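Local coordinates for protein peptidoglycan D,D-transpeptidase PbpA (Mycobacterium tuberculosis, PDB 3UPP) that probably catalyses the transpeptidation that cross-links peptidoglycan in the cell wall, helps to regulate cell length and is acylated by beta-lactams such as cefotaxime, at residues A[191-196]-A[252-257]; A[247-252]-A[372-377]; A[392-397]-A[412-417]. All coordinates share one frame; numbering follows the deposited sequence.

In the fold
The three contacts lie close together beside the cefotaxime bound to S193, contacts 1 and 3 meeting it with side chains and contact 2 packing behind them. Contact 1 (191-196 with 252-257) holds the acylated serine, and its centre lies about 10 Å from that of contact 2 and about 12 Å from that of contact 3. S252, which follows helix 245-250 as the C-prime residue of its Schellman motif, belongs to both contact 1 and contact 2. Contact 3 delivers K395, whose NZ is 2.7 Å from S252 OG. Contacts 2 and 3 are about 11 Å apart between centres and meet where M374 O lies 3.0 Å from S394 N, so helix 364-380 backs the strand carrying K395 and T396.

Contact 1: residues A[191-196]-A[252-257]; sequences PGSTFK and SCNTAF. With CEF (CEFOTAXIME, C3' cleaved, open, bound form), chain C.
K196 reaches across to S252 and N254 with its terminal nitrogen, which is the hub of this contact. NZ donates to S252 OG at 2.7 Å and, over a longer 3.3 Å, to N254 OD1. Within its own segment NZ also donates to S193 OG at 3.0 Å, so three side-chain oxygens surround the buried nitrogen. N254 OD1 receives it slightly tilted from the carbonyl plane, and the lysine and asparagine side chains cross at about a right angle. The other end of the amide serves the ligand: N254 ND2 gives a nearly straight bond of 2.6 Å to cefotaxime O4 and also bonds to E230 O, which should fix the rotation of the group.

S193 OG is bonded covalently to cefotaxime C8, the acyl-enzyme linkage expected of the nucleophile that forms the acyl-ester intermediate. S252 OG lies 3.1 Å from S193 OG and is hydrogen-bonded to K395 NZ as well.

Behind the polar cluster, the K196 chain runs extended beyond CG (chi2 172°) over one face of the F257 ring. K196 CB sits 4.1 Å from the F257 ring centroid in a CH-pi contact, and the aliphatic chain crosses the ring at about a right angle. S252 is itself placed by the Schellman motif that closes helix 245-250, while C253 is tied to C237 by a disulfide. S193 and K196 fit the SxxK motif and S252 to N254 the SxN motif of penicillin-binding proteins, brought together here at the acylation site.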
loop_
_atom_site.group_PDB
_atom_site.type_symbol
_atom_site.label_atom_id
_atom_site.label_comp_id
_atom_site.label_asym_id
_atom_site.label_seq_id
_atom_site.Cartn_x
_atom_site.Cartn_y
_atom_site.Cartn_z
ATOM N N PRO A 191 -6.514 1.238 -10.400
ATOM C CA PRO A 191 -6.865 2.129 -9.282
ATOM C C PRO A 191 -8.278 2.700 -9.362
ATOM O O PRO A 191 -8.773 3.243 -8.377
ATOM C CB PRO A 191 -5.826 3.245 -9.388
ATOM C CG PRO A 191 -5.540 3.336 -10.847
ATOM C CD PRO A 191 -5.643 1.915 -11.384
ATOM N N GLY A 192 -8.918 2.590 -10.521
ATOM C CA GLY A 192 -10.243 3.156 -10.709
ATOM C C GLY A 192 -10.275 4.645 -10.405
ATOM O O GLY A 192 -9.363 5.397 -10.773
ATOM N N SER A 193 -11.316 5.065 -9.702
ATOM C CA SER A 193 -11.588 6.484 -9.482
ATOM C C SER A 193 -10.533 7.197 -8.674
ATOM O O SER A 193 -10.417 8.415 -8.785
ATOM C CB SER A 193 -12.965 6.694 -8.839
ATOM O OG SER A 193 -13.991 6.644 -9.812
ATOM N N THR A 194 -9.761 6.468 -7.873
ATOM C CA THR A 194 -8.643 7.099 -7.142
ATOM C C THR A 194 -7.663 7.794 -8.095
ATOM O O THR A 194 -7.000 8.761 -7.710
ATOM C CB THR A 194 -7.874 6.106 -6.206
ATOM O OG1 THR A 194 -7.383 4.997 -6.967
ATOM C CG2 THR A 194 -8.786 5.593 -5.086
ATOM N N PHE A 195 -7.593 7.323 -9.341
ATOM C CA PHE A 195 -6.669 7.900 -10.341
ATOM C C PHE A 195 -7.129 9.283 -10.836
ATOM O O PHE A 195 -6.336 10.053 -11.394
ATOM C CB PHE A 195 -6.483 6.943 -11.516
ATOM C CG PHE A 195 -5.213 7.162 -12.284
ATOM C CD1 PHE A 195 -3.986 6.863 -11.717
ATOM C CD2 PHE A 195 -5.245 7.679 -13.580
ATOM C CE1 PHE A 195 -2.803 7.067 -12.427
ATOM C CE2 PHE A 195 -4.063 7.898 -14.301
ATOM C CZ PHE A 195 -2.839 7.581 -13.718
ATOM N N LYS A 196 -8.411 9.595 -10.616
ATOM C CA LYS A 196 -8.917 10.942 -10.843
ATOM C C LYS A 196 -8.068 11.979 -10.089
ATOM O O LYS A 196 -8.051 13.147 -10.449
ATOM C CB LYS A 196 -10.386 11.036 -10.453
ATOM C CG LYS A 196 -11.305 10.159 -11.300
ATOM C CD LYS A 196 -12.699 10.169 -10.725
ATOM C CE LYS A 196 -13.710 9.591 -11.704
ATOM N NZ LYS A 196 -14.972 9.216 -10.984
ATOM N N SER A 252 -17.321 12.083 -7.888
ATOM C CA SER A 252 -16.608 11.078 -8.664
ATOM C C SER A 252 -17.422 10.716 -9.902
ATOM O O SER A 252 -17.811 9.562 -10.103
ATOM C CB SER A 252 -16.298 9.840 -7.804
ATOM O OG SER A 252 -15.202 9.105 -8.327
ATOM N N CYS A 253 -17.667 11.723 -10.727
ATOM C CA CYS A 253 -18.428 11.576 -11.965
ATOM C C CYS A 253 -17.519 11.168 -13.114
ATOM O O CYS A 253 -16.661 11.933 -13.521
ATOM C CB CYS A 253 -19.148 12.895 -12.316
ATOM S SG CYS A 253 -20.479 13.347 -11.156
ATOM N N ASN A 254 -17.744 9.976 -13.654
ATOM C CA ASN A 254 -16.898 9.411 -14.696
ATOM C C ASN A 254 -16.714 10.260 -15.943
ATOM O O ASN A 254 -15.587 10.554 -16.318
ATOM C CB ASN A 254 -17.400 8.031 -15.103
ATOM C CG ASN A 254 -17.205 7.000 -14.020
ATOM O OD1 ASN A 254 -16.410 7.182 -13.080
ATOM N ND2 ASN A 254 -17.920 5.892 -14.150
ATOM N N THR A 255 -17.819 10.629 -16.584
ATOM C CA THR A 255 -17.791 11.306 -17.881
ATOM C C THR A 255 -17.042 12.641 -17.808
ATOM O O THR A 255 -16.330 13.010 -18.744
ATOM C CB THR A 255 -19.221 11.508 -18.452
ATOM O OG1 THR A 255 -19.972 12.383 -17.592
ATOM C CG2 THR A 255 -19.950 10.163 -18.577
ATOM N N ALA A 256 -17.191 13.338 -16.682
ATOM C CA ALA A 256 -16.462 14.568 -16.402
ATOM C C ALA A 256 -14.946 14.382 -16.510
ATOM O O ALA A 256 -14.244 15.266 -16.997
ATOM C CB ALA A 256 -16.834 15.100 -15.016
ATOM N N PHE A 257 -14.449 13.223 -16.067
ATOM C CA PHE A 257 -13.013 12.957 -16.054
ATOM C C PHE A 257 -12.496 12.323 -17.318
ATOM O O PHE A 257 -11.341 12.552 -17.692
ATOM C CB PHE A 257 -12.600 12.210 -14.801
ATOM C CG PHE A 257 -12.500 13.104 -13.607
ATOM C CD1 PHE A 257 -11.297 13.736 -13.299
ATOM C CD2 PHE A 257 -13.617 13.359 -12.820
ATOM C CE1 PHE A 257 -11.198 14.583 -12.199
ATOM C CE2 PHE A 257 -13.529 14.208 -11.711
ATOM C CZ PHE A 257 -12.322 14.826 -11.401
HETATM S S1 CEF C . -18.543 5.869 -9.760
HETATM C C1 CEF C . -18.984 6.942 -8.357
HETATM C C2 CEF C . -18.362 6.534 -7.176
HETATM C C3 CEF C . -19.079 6.758 -6.000
HETATM C C4 CEF C . -17.074 5.950 -7.127
HETATM C C5 CEF C . -16.315 5.946 -5.950
HETATM O O1 CEF C . -16.016 7.054 -5.341
HETATM O O2 CEF C . -15.972 4.824 -5.391
HETATM N N1 CEF C . -16.326 5.699 -8.202
HETATM C C6 CEF C . -16.742 6.031 -9.560
HETATM C C7 CEF C . -15.932 5.240 -10.576
HETATM C C8 CEF C . -14.437 5.447 -10.337
HETATM O O3 CEF C . -13.635 4.563 -10.649
HETATM N N2 CEF C . -16.219 3.797 -10.615
HETATM C C9 CEF C . -16.865 3.275 -11.670
HETATM O O4 CEF C . -17.278 3.940 -12.615
HETATM C C10 CEF C . -17.060 1.755 -11.638
HETATM N N3 CEF C . -16.410 0.967 -12.527
HETATM O O5 CEF C . -15.444 1.657 -13.652
HETATM C C11 CEF C . -14.270 2.298 -13.101
HETATM C C12 CEF C . -17.858 1.219 -10.723
HETATM C C13 CEF C . -18.203 -0.074 -10.755
HETATM S S2 CEF C . -19.195 -0.290 -9.445
HETATM C C14 CEF C . -19.156 1.221 -8.910
HETATM N N4 CEF C . -19.802 1.665 -7.837
HETATM N N5 CEF C . -18.380 1.951 -9.712
#

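Contact 2: residues A[247-252]-A[372-377]; sequences EAFVKS and ELMVGA. With CEF (CEFOTAXIME, C3' cleaved, open, bound form), chain C.
Apolar helix-to-helix packing joins F249 and V250, near the end of helix 245-250, to L373, M374, G376 and A377 on helix 364-380, within the buried part of the transpeptidase domain next to the active site. No hydrogen bond crosses the interface. The backbones approach very closely, V250 CA and A377 CA being 3.8 Å apart, with small residues on the longer helix at that point.

F249 carries most of the contact. With CG anti to the backbone N (chi1 -179°), its ring extends toward helix 364-380 and lies beside L373. L373 CB stands over one face of the ring, offset toward the rim and 3.9 Å from the F249 centroid, a CH-pi contact in which the two side chains cross at about a right angle. The ring also reaches the backbone of the same residue, F249 CE2 lying 3.3 Å from L373 O. The far end of the ring meets the methionine, F249 CZ lying 3.9 Å from M374 CG. A377 CB approaches F249 CE2 obliquely at 3.8 Å.

V250 adds a second patch, mainly through one methyl, CG1. This methyl rests on the backbone of the other helix, V250 CG1 being 3.5 Å from A377 N, and also touches G376 C and L373 O. The absence of a side chain at G376 lets the methyl settle there.

F249 also packs against F257 of helix 254-264, V197 and T200 of helix 196-205 and K395 of strand 393-399, while M374 continues onto A393; the phenylalanine thus sits where its own helix meets three others and the edge strand 393-399.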
loop_
_atom_site.group_PDB
_atom_site.type_symbol
_atom_site.label_atom_id
_atom_site.label_comp_id
_atom_site.label_asym_id
_atom_site.label_seq_id
_atom_site.Cartn_x
_atom_site.Cartn_y
_atom_site.Cartn_z
ATOM N N GLU A 247 -17.011 19.769 -8.157
ATOM C CA GLU A 247 -18.222 18.980 -7.986
ATOM C C GLU A 247 -18.059 17.586 -8.595
ATOM O O GLU A 247 -18.441 16.604 -7.977
ATOM C CB GLU A 247 -19.424 19.703 -8.598
ATOM C CG GLU A 247 -20.761 19.129 -8.197
ATOM C CD GLU A 247 -21.961 19.926 -8.746
ATOM O OE1 GLU A 247 -21.780 20.842 -9.580
ATOM O OE2 GLU A 247 -23.101 19.623 -8.342
ATOM N N ALA A 248 -17.493 17.516 -9.799
ATOM C CA ALA A 248 -17.310 16.262 -10.509
ATOM C C ALA A 248 -16.401 15.309 -9.734
ATOM O O ALA A 248 -16.511 14.092 -9.854
ATOM C CB ALA A 248 -16.746 16.518 -11.895
ATOM N N PHE A 249 -15.510 15.897 -8.943
ATOM C CA PHE A 249 -14.463 15.182 -8.249
ATOM C C PHE A 249 -15.028 14.593 -6.975
ATOM O O PHE A 249 -14.784 13.417 -6.667
ATOM C CB PHE A 249 -13.304 16.131 -7.920
ATOM C CG PHE A 249 -12.164 15.471 -7.215
ATOM C CD1 PHE A 249 -11.061 15.020 -7.931
ATOM C CD2 PHE A 249 -12.196 15.284 -5.831
ATOM C CE1 PHE A 249 -9.992 14.395 -7.279
ATOM C CE2 PHE A 249 -11.146 14.656 -5.171
ATOM C CZ PHE A 249 -10.031 14.214 -5.900
ATOM N N VAL A 250 -15.773 15.420 -6.237
ATOM C CA VAL A 250 -16.356 15.016 -4.958
ATOM C C VAL A 250 -17.463 13.989 -5.159
ATOM O O VAL A 250 -17.668 13.124 -4.310
ATOM C CB VAL A 250 -16.814 16.232 -4.090
ATOM C CG1 VAL A 250 -15.652 17.247 -3.927
ATOM C CG2 VAL A 250 -18.084 16.898 -4.653
ATOM N N LYS A 251 -18.155 14.073 -6.292
ATOM C CA LYS A 251 -19.161 13.080 -6.633
ATOM C C LYS A 251 -18.543 11.894 -7.385
ATOM O O LYS A 251 -19.170 10.840 -7.505
ATOM C CB LYS A 251 -20.304 13.706 -7.440
ATOM C CG LYS A 251 -21.205 14.633 -6.615
ATOM C CD LYS A 251 -22.598 14.784 -7.217
ATOM C CE LYS A 251 -22.727 16.107 -7.955
ATOM N NZ LYS A 251 -24.116 16.634 -7.984
ATOM N N SER A 252 -17.321 12.083 -7.888
ATOM C CA SER A 252 -16.608 11.078 -8.664
ATOM C C SER A 252 -17.422 10.716 -9.902
ATOM O O SER A 252 -17.811 9.562 -10.103
ATOM C CB SER A 252 -16.298 9.840 -7.804
ATOM O OG SER A 252 -15.202 9.105 -8.327
ATOM N N GLU A 372 -7.939 20.020 -0.809
ATOM C CA GLU A 372 -9.273 20.612 -0.680
ATOM C C GLU A 372 -10.302 19.786 -1.411
ATOM O O GLU A 372 -11.430 19.662 -0.938
ATOM C CB GLU A 372 -9.324 22.025 -1.304
ATOM C CG GLU A 372 -8.437 23.100 -0.697
ATOM C CD GLU A 372 -8.198 24.292 -1.651
ATOM O OE1 GLU A 372 -9.040 24.580 -2.538
ATOM O OE2 GLU A 372 -7.133 24.940 -1.519
ATOM N N LEU A 373 -9.939 19.287 -2.591
ATOM C CA LEU A 373 -10.851 18.465 -3.401
ATOM C C LEU A 373 -11.126 17.123 -2.720
ATOM O O LEU A 373 -12.261 16.612 -2.763
ATOM C CB LEU A 373 -10.300 18.229 -4.813
ATOM C CG LEU A 373 -10.153 19.430 -5.747
ATOM C CD1 LEU A 373 -9.691 18.979 -7.109
ATOM C CD2 LEU A 373 -11.442 20.250 -5.863
ATOM N N MET A 374 -10.088 16.579 -2.079
ATOM C CA MET A 374 -10.173 15.338 -1.347
ATOM C C MET A 374 -10.866 15.515 -0.005
ATOM O O MET A 374 -11.590 14.634 0.437
ATOM C CB MET A 374 -8.772 14.736 -1.160
ATOM C CG MET A 374 -8.170 14.263 -2.466
ATOM S SD MET A 374 -6.422 13.827 -2.345
ATOM C CE MET A 374 -6.605 12.247 -1.465
ATOM N N VAL A 375 -10.641 16.642 0.658
ATOM C CA VAL A 375 -11.399 16.936 1.875
ATOM C C VAL A 375 -12.888 16.925 1.542
ATOM O O VAL A 375 -13.692 16.391 2.306
ATOM C CB VAL A 375 -10.991 18.276 2.501
ATOM C CG1 VAL A 375 -12.110 18.829 3.395
ATOM C CG2 VAL A 375 -9.720 18.104 3.301
ATOM N N GLY A 376 -13.225 17.487 0.380
ATOM C CA GLY A 376 -14.594 17.541 -0.109
ATOM C C GLY A 376 -15.124 16.213 -0.609
ATOM O O GLY A 376 -16.300 15.913 -0.415
ATOM N N ALA A 377 -14.272 15.422 -1.268
ATOM C CA ALA A 377 -14.648 14.053 -1.676
ATOM C C ALA A 377 -14.916 13.174 -0.464
ATOM O O ALA A 377 -15.805 12.323 -0.514
ATOM C CB ALA A 377 -13.604 13.419 -2.576
HETATM S S1 CEF C . -18.543 5.869 -9.760
HETATM C C1 CEF C . -18.984 6.942 -8.357
HETATM C C2 CEF C . -18.362 6.534 -7.176
HETATM C C3 CEF C . -19.079 6.758 -6.000
HETATM C C4 CEF C . -17.074 5.950 -7.127
HETATM C C5 CEF C . -16.315 5.946 -5.950
HETATM O O1 CEF C . -16.016 7.054 -5.341
HETATM O O2 CEF C . -15.972 4.824 -5.391
HETATM N N1 CEF C . -16.326 5.699 -8.202
HETATM C C6 CEF C . -16.742 6.031 -9.560
HETATM C C7 CEF C . -15.932 5.240 -10.576
HETATM C C8 CEF C . -14.437 5.447 -10.337
HETATM O O3 CEF C . -13.635 4.563 -10.649
HETATM N N2 CEF C . -16.219 3.797 -10.615
HETATM C C9 CEF C . -16.865 3.275 -11.670
HETATM O O4 CEF C . -17.278 3.940 -12.615
HETATM C C10 CEF C . -17.060 1.755 -11.638
HETATM N N3 CEF C . -16.410 0.967 -12.527
HETATM O O5 CEF C . -15.444 1.657 -13.652
HETATM C C11 CEF C . -14.270 2.298 -13.101
HETATM C C12 CEF C . -17.858 1.219 -10.723
HETATM C C13 CEF C . -18.203 -0.074 -10.755
HETATM S S2 CEF C . -19.195 -0.290 -9.445
HETATM C C14 CEF C . -19.156 1.221 -8.910
HETATM N N4 CEF C . -19.802 1.665 -7.837
HETATM N N5 CEF C . -18.380 1.951 -9.712
#

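Contact 3: residues A[392-397]-A[412-417]; sequences IASKTG and AWYIAF. With CEF (CEFOTAXIME, C3' cleaved, open, bound form), chain C.
The K(T/S)G-type strand of the active site, K395 to G397, pairs here with strand 411-418 in an antiparallel beta hairpin at one margin of the five-stranded sheet. Hydrogen-bonded pairs A393-F417, K395-I415 and G397-W413 each make two backbone bonds; I415 N to K395 O, at 3.0 Å, is almost straight (178°). S394-A416 and T396-Y414 are the non-hydrogen-bonded pairs between them.

On the face with S394 and T396, the Y414 ring lies along the neighbouring strand. T396 CG2 meets the ring edge, 3.6 Å from Y414 CD1, and S394 CB approaches Y414 CE1 obliquely at 3.4 Å. Y414 OH and S394 OG both bond to E378 OE1, so helix 364-380 ties the two strands together.

On the other face, A393 CB stands over the F417 ring, 3.7 Å from its centroid, in a CH-pi contact. The K395 chain bends at chi2 (61°) and chi4 (86°), turning NZ back to donate to T396 O at 2.8 Å and to reach S252 OG. T396 OG1 is placed as donor to cefotaxime O1, a carboxylate oxygen, though the modelled separation is doubtfully short. An edge strand carrying a K(T/S)G motif beside the ligand's carboxylate is characteristic of penicillin-binding proteins and serine beta-lactamases.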
loop_
_atom_site.group_PDB
_atom_site.type_symbol
_atom_site.label_atom_id
_atom_site.label_comp_id
_atom_site.label_asym_id
_atom_site.label_seq_id
_atom_site.Cartn_x
_atom_site.Cartn_y
_atom_site.Cartn_z
ATOM N N ILE A 392 -10.415 14.390 7.406
ATOM C CA ILE A 392 -9.754 13.474 6.492
ATOM C C ILE A 392 -9.889 13.964 5.052
ATOM O O ILE A 392 -10.975 14.387 4.631
ATOM C CB ILE A 392 -10.362 12.058 6.585
ATOM C CG1 ILE A 392 -10.354 11.563 8.038
ATOM C CG2 ILE A 392 -9.658 11.104 5.599
ATOM C CD1 ILE A 392 -10.899 10.168 8.226
ATOM N N ALA A 393 -8.784 13.916 4.309
ATOM C CA ALA A 393 -8.815 14.103 2.865
ATOM C C ALA A 393 -8.756 12.729 2.214
ATOM O O ALA A 393 -7.895 11.923 2.535
ATOM C CB ALA A 393 -7.659 14.972 2.409
ATOM N N SER A 394 -9.669 12.453 1.297
ATOM C CA SER A 394 -9.732 11.136 0.699
ATOM C C SER A 394 -10.241 11.132 -0.722
ATOM O O SER A 394 -10.844 12.093 -1.203
ATOM C CB SER A 394 -10.657 10.256 1.513
ATOM O OG SER A 394 -11.998 10.505 1.150
ATOM N N LYS A 395 -9.996 10.013 -1.383
ATOM C CA LYS A 395 -10.646 9.704 -2.631
ATOM C C LYS A 395 -10.934 8.214 -2.622
ATOM O O LYS A 395 -10.059 7.401 -2.277
ATOM C CB LYS A 395 -9.772 10.092 -3.823
ATOM C CG LYS A 395 -10.446 9.923 -5.185
ATOM C CD LYS A 395 -11.694 10.794 -5.335
ATOM C CE LYS A 395 -12.448 10.468 -6.608
ATOM N NZ LYS A 395 -13.394 9.340 -6.401
ATOM N N THR A 396 -12.170 7.866 -2.967
ATOM C CA THR A 396 -12.575 6.485 -3.132
ATOM C C THR A 396 -12.468 6.095 -4.594
ATOM O O THR A 396 -12.276 6.929 -5.469
ATOM C CB THR A 396 -14.028 6.221 -2.650
ATOM O OG1 THR A 396 -14.906 7.189 -3.241
ATOM C CG2 THR A 396 -14.137 6.280 -1.119
ATOM N N GLY A 397 -12.571 4.799 -4.832
ATOM C CA GLY A 397 -12.504 4.243 -6.152
ATOM C C GLY A 397 -13.037 2.832 -6.095
ATOM O O GLY A 397 -12.872 2.097 -5.104
ATOM N N ALA A 412 -12.369 -2.569 -4.423
ATOM C CA ALA A 412 -12.736 -1.400 -3.645
ATOM C C ALA A 412 -11.469 -0.691 -3.150
ATOM O O ALA A 412 -10.621 -1.306 -2.500
ATOM C CB ALA A 412 -13.596 -1.808 -2.490
ATOM N N TRP A 413 -11.351 0.604 -3.459
ATOM C CA TRP A 413 -10.146 1.389 -3.146
ATOM C C TRP A 413 -10.499 2.584 -2.255
ATOM O O TRP A 413 -11.577 3.145 -2.358
ATOM C CB TRP A 413 -9.537 1.954 -4.427
ATOM C CG TRP A 413 -8.553 1.130 -5.214
ATOM C CD1 TRP A 413 -8.775 0.537 -6.420
ATOM C CD2 TRP A 413 -7.165 0.889 -4.899
ATOM N NE1 TRP A 413 -7.623 -0.093 -6.868
ATOM C CE2 TRP A 413 -6.621 0.118 -5.957
ATOM C CE3 TRP A 413 -6.333 1.254 -3.830
ATOM C CZ2 TRP A 413 -5.271 -0.283 -5.990
ATOM C CZ3 TRP A 413 -4.995 0.849 -3.852
ATOM C CH2 TRP A 413 -4.476 0.079 -4.931
ATOM N N TYR A 414 -9.552 2.995 -1.422
ATOM C CA TYR A 414 -9.670 4.194 -0.602
ATOM C C TYR A 414 -8.281 4.703 -0.281
ATOM O O TYR A 414 -7.479 3.979 0.318
ATOM C CB TYR A 414 -10.376 3.873 0.707
ATOM C CG TYR A 414 -10.588 5.052 1.644
ATOM C CD1 TYR A 414 -11.487 6.082 1.318
ATOM C CD2 TYR A 414 -9.920 5.124 2.870
ATOM C CE1 TYR A 414 -11.726 7.139 2.190
ATOM C CE2 TYR A 414 -10.145 6.191 3.752
ATOM C CZ TYR A 414 -11.051 7.196 3.403
ATOM O OH TYR A 414 -11.277 8.255 4.261
ATOM N N ILE A 415 -7.996 5.938 -0.687
ATOM C CA ILE A 415 -6.709 6.602 -0.366
ATOM C C ILE A 415 -7.012 7.890 0.362
ATOM O O ILE A 415 -7.883 8.644 -0.038
ATOM C CB ILE A 415 -5.787 6.867 -1.606
ATOM C CG1 ILE A 415 -6.414 7.914 -2.575
ATOM C CG2 ILE A 415 -5.427 5.553 -2.286
ATOM C CD1 ILE A 415 -5.473 8.401 -3.737
ATOM N N ALA A 416 -6.294 8.136 1.438
ATOM C CA ALA A 416 -6.674 9.187 2.342
ATOM C C ALA A 416 -5.448 9.715 3.024
ATOM O O ALA A 416 -4.393 9.073 3.007
ATOM C CB ALA A 416 -7.642 8.643 3.384
ATOM N N PHE A 417 -5.587 10.893 3.617
ATOM C CA PHE A 417 -4.604 11.359 4.583
ATOM C C PHE A 417 -5.296 12.205 5.653
ATOM O O PHE A 417 -6.443 12.597 5.472
ATOM C CB PHE A 417 -3.409 12.055 3.904
ATOM C CG PHE A 417 -3.775 13.223 3.024
ATOM C CD1 PHE A 417 -3.782 14.523 3.538
ATOM C CD2 PHE A 417 -4.048 13.033 1.676
ATOM C CE1 PHE A 417 -4.067 15.594 2.739
ATOM C CE2 PHE A 417 -4.351 14.104 0.863
ATOM C CZ PHE A 417 -4.362 15.394 1.391
HETATM S S1 CEF C . -18.543 5.869 -9.760
HETATM C C1 CEF C . -18.984 6.942 -8.357
HETATM C C2 CEF C . -18.362 6.534 -7.176
HETATM C C3 CEF C . -19.079 6.758 -6.000
HETATM C C4 CEF C . -17.074 5.950 -7.127
HETATM C C5 CEF C . -16.315 5.946 -5.950
HETATM O O1 CEF C . -16.016 7.054 -5.341
HETATM O O2 CEF C . -15.972 4.824 -5.391
HETATM N N1 CEF C . -16.326 5.699 -8.202
HETATM C C6 CEF C . -16.742 6.031 -9.560
HETATM C C7 CEF C . -15.932 5.240 -10.576
HETATM C C8 CEF C . -14.437 5.447 -10.337
HETATM O O3 CEF C . -13.635 4.563 -10.649
HETATM N N2 CEF C . -16.219 3.797 -10.615
HETATM C C9 CEF C . -16.865 3.275 -11.670
HETATM O O4 CEF C . -17.278 3.940 -12.615
HETATM C C10 CEF C . -17.060 1.755 -11.638
HETATM N N3 CEF C . -16.410 0.967 -12.527
HETATM O O5 CEF C . -15.444 1.657 -13.652
HETATM C C11 CEF C . -14.270 2.298 -13.101
HETATM C C12 CEF C . -17.858 1.219 -10.723
HETATM C C13 CEF C . -18.203 -0.074 -10.755
HETATM S S2 CEF C . -19.195 -0.290 -9.445
HETATM C C14 CEF C . -19.156 1.221 -8.910
HETATM N N4 CEF C . -19.802 1.665 -7.837
HETATM N N5 CEF C . -18.380 1.951 -9.712
#